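Plasmin and fibronectin-binding protein A (Streptococcus pneumoniae, PDB 4MR0) acts as a fibronectin-dependent surface adhesin and invasin, binding human fibronectin, plasmin, plasminogen and serum albumin. Local coordinates at residues L427-I433 with G459-T465. Numbering follows the deposited sequence.
Sequences LNKQVVI and GKVSDIT
T465 bonds to V431 and I433, the two neighbours of V432 on the adjacent strand: T465 N donates to V431 O at 2.8 Å, and T465 O accepts from I433 N at 2.8 Å with an N-H...O angle of 172°. The N-to-C directions of 431-433 and 462-465 differ by 11°, nearly parallel, consistent with neighbouring coils of a parallel beta-helix, the fold of the pectate lyase-like clan. Further back, V431 N binds D463 O and Q430 N binds S462 O, so two consecutive amides reach two consecutive carbonyls. That break in the every-other-residue pattern coincides with positive phi at both Q430 and D463: the chain turns a corner at Q430, and the matching backbone angles at D463 suggest the same turn in the next coil. Their side chains run alongside each other, CG of Q430 4.0 Å from CB of D463. The bond from S462 N to N428 O is weak at 3.4 Å.

Charge and polarity gather at K429. Its chain extends past S462 OG and bends only at chi4 (60°), which brings NZ to K460 O at 3.1 Å; the same ammonium donates to L427 O and to a water that also accepts from K460 N, and forms a salt bridge with D426.

V431 and I464 share the face opposite K429, S462, V432 and T465. I464 CD1 meets V431 CB at 3.9 Å; a second apolar touch, V461 CG2 to L427 CB, lies on the lead-in to the strands. V450 of strand 445-451, in another sheet of the beta-helix, touches both I464 and V461. Directional backbone bonds thus fix the register, the buried aliphatic groups of V431, I464, L427 and V461 contribute to the apolar packing between coils, and one lysine ties together the two loops that enter the strands.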
loop_
_atom_site.group_PDB
_atom_site.type_symbol
_atom_site.label_atom_id
_atom_site.label_comp_id
_atom_site.label_asym_id
_atom_site.label_seq_id
_atom_site.Cartn_x
_atom_site.Cartn_y
_atom_site.Cartn_z
ATOM N N LEU A 427 -6.475 2.164 -16.915
ATOM C CA LEU A 427 -6.621 1.255 -15.787
ATOM C C LEU A 427 -5.440 0.292 -15.692
ATOM O O LEU A 427 -4.658 0.162 -16.634
ATOM C CB LEU A 427 -7.941 0.484 -15.903
ATOM C CG LEU A 427 -9.186 1.379 -16.026
ATOM C CD1 LEU A 427 -10.405 0.513 -16.322
ATOM C CD2 LEU A 427 -9.390 2.186 -14.744
ATOM N N ASN A 428 -5.321 -0.375 -14.548
ATOM C CA ASN A 428 -4.227 -1.314 -14.289
ATOM C C ASN A 428 -3.860 -2.246 -15.444
ATOM O O ASN A 428 -4.721 -2.906 -16.018
ATOM C CB ASN A 428 -4.548 -2.188 -13.068
ATOM C CG ASN A 428 -4.671 -1.393 -11.782
ATOM O OD1 ASN A 428 -3.899 -0.472 -11.529
ATOM N ND2 ASN A 428 -5.631 -1.772 -10.946
ATOM N N LYS A 429 -2.569 -2.310 -15.766
ATOM C CA LYS A 429 -2.075 -3.199 -16.814
ATOM C C LYS A 429 -0.717 -3.754 -16.395
ATOM O O LYS A 429 0.029 -3.101 -15.658
ATOM C CB LYS A 429 -1.922 -2.459 -18.147
ATOM C CG LYS A 429 -3.228 -1.982 -18.754
ATOM C CD LYS A 429 -2.977 -1.169 -20.018
ATOM C CE LYS A 429 -4.250 -0.461 -20.459
ATOM N NZ LYS A 429 -4.724 0.458 -19.386
ATOM N N GLN A 430 -0.401 -4.955 -16.866
ATOM C CA GLN A 430 0.875 -5.580 -16.545
ATOM C C GLN A 430 1.035 -5.745 -15.041
ATOM O O GLN A 430 1.946 -5.185 -14.433
ATOM C CB GLN A 430 2.026 -4.738 -17.106
ATOM C CG GLN A 430 2.010 -4.621 -18.627
ATOM C CD GLN A 430 2.988 -3.583 -19.148
ATOM O OE1 GLN A 430 2.586 -2.524 -19.636
ATOM N NE2 GLN A 430 4.278 -3.879 -19.041
ATOM N N VAL A 431 0.135 -6.513 -14.443
ATOM C CA VAL A 431 0.194 -6.768 -13.018
ATOM C C VAL A 431 0.509 -8.238 -12.813
ATOM O O VAL A 431 -0.170 -9.114 -13.358
ATOM C CB VAL A 431 -1.148 -6.448 -12.310
ATOM C CG1 VAL A 431 -1.047 -6.810 -10.836
ATOM C CG2 VAL A 431 -1.496 -4.970 -12.474
ATOM N N VAL A 432 1.549 -8.502 -12.029
ATOM C CA VAL A 432 1.944 -9.869 -11.735
ATOM C C VAL A 432 1.823 -10.093 -10.236
ATOM O O VAL A 432 2.396 -9.354 -9.433
ATOM C CB VAL A 432 3.402 -10.147 -12.191
ATOM C CG1 VAL A 432 3.825 -11.563 -11.786
ATOM C CG2 VAL A 432 3.510 -9.982 -13.697
ATOM N N ILE A 433 1.042 -11.106 -9.874
ATOM C CA ILE A 433 0.819 -11.487 -8.487
ATOM C C ILE A 433 1.337 -12.918 -8.430
ATOM O O ILE A 433 0.658 -13.851 -8.858
ATOM C CB ILE A 433 -0.687 -11.443 -8.159
ATOM C CG1 ILE A 433 -1.203 -10.016 -8.374
ATOM C CG2 ILE A 433 -0.931 -11.873 -6.727
ATOM C CD1 ILE A 433 -2.716 -9.903 -8.377
ATOM N N GLY A 459 -12.182 2.373 -19.742
ATOM C CA GLY A 459 -10.809 1.916 -19.874
ATOM C C GLY A 459 -10.692 0.403 -19.948
ATOM O O GLY A 459 -11.697 -0.303 -20.050
ATOM N N LYS A 460 -9.462 -0.100 -19.890
ATOM C CA LYS A 460 -9.229 -1.535 -19.949
ATOM C C LYS A 460 -8.167 -2.027 -18.970
ATOM O O LYS A 460 -7.171 -1.349 -18.718
ATOM C CB LYS A 460 -8.822 -1.944 -21.366
ATOM C CG LYS A 460 -9.889 -1.698 -22.421
ATOM C CD LYS A 460 -9.390 -2.102 -23.801
ATOM C CE LYS A 460 -10.412 -1.763 -24.881
ATOM N NZ LYS A 460 -9.930 -2.135 -26.244
ATOM N N VAL A 461 -8.410 -3.216 -18.428
ATOM C CA VAL A 461 -7.501 -3.887 -17.499
ATOM C C VAL A 461 -6.962 -5.068 -18.304
ATOM O O VAL A 461 -7.739 -5.876 -18.821
ATOM C CB VAL A 461 -8.264 -4.414 -16.254
ATOM C CG1 VAL A 461 -7.347 -5.282 -15.398
ATOM C CG2 VAL A 461 -8.794 -3.247 -15.435
ATOM N N SER A 462 -5.643 -5.172 -18.423
ATOM C CA SER A 462 -5.058 -6.256 -19.204
ATOM C C SER A 462 -3.673 -6.668 -18.738
ATOM O O SER A 462 -3.045 -5.982 -17.931
ATOM C CB SER A 462 -4.994 -5.843 -20.676
ATOM O OG SER A 462 -4.288 -4.624 -20.803
ATOM N N ASP A 463 -3.201 -7.798 -19.265
ATOM C CA ASP A 463 -1.891 -8.341 -18.924
ATOM C C ASP A 463 -1.827 -8.567 -17.421
ATOM O O ASP A 463 -1.044 -7.943 -16.711
ATOM C CB ASP A 463 -0.792 -7.380 -19.384
ATOM C CG ASP A 463 -0.765 -7.221 -20.894
ATOM O OD1 ASP A 463 -0.427 -8.202 -21.591
ATOM O OD2 ASP A 463 -1.092 -6.120 -21.385
ATOM N N ILE A 464 -2.676 -9.475 -16.956
ATOM C CA ILE A 464 -2.781 -9.813 -15.547
ATOM C C ILE A 464 -2.285 -11.244 -15.374
ATOM O O ILE A 464 -2.744 -12.144 -16.077
ATOM C CB ILE A 464 -4.253 -9.759 -15.074
ATOM C CG1 ILE A 464 -4.857 -8.379 -15.368
ATOM C CG2 ILE A 464 -4.330 -10.098 -13.596
ATOM C CD1 ILE A 464 -4.099 -7.212 -14.741
ATOM N N THR A 465 -1.367 -11.451 -14.435
ATOM C CA THR A 465 -0.818 -12.781 -14.179
ATOM C C THR A 465 -0.895 -13.136 -12.701
ATOM O O THR A 465 -0.386 -12.402 -11.847
ATOM C CB THR A 465 0.666 -12.873 -14.621
ATOM O OG1 THR A 465 0.761 -12.671 -16.035
ATOM C CG2 THR A 465 1.257 -14.238 -14.268
HETATM O O HOH W 1 -7.162 1.672 -20.524
#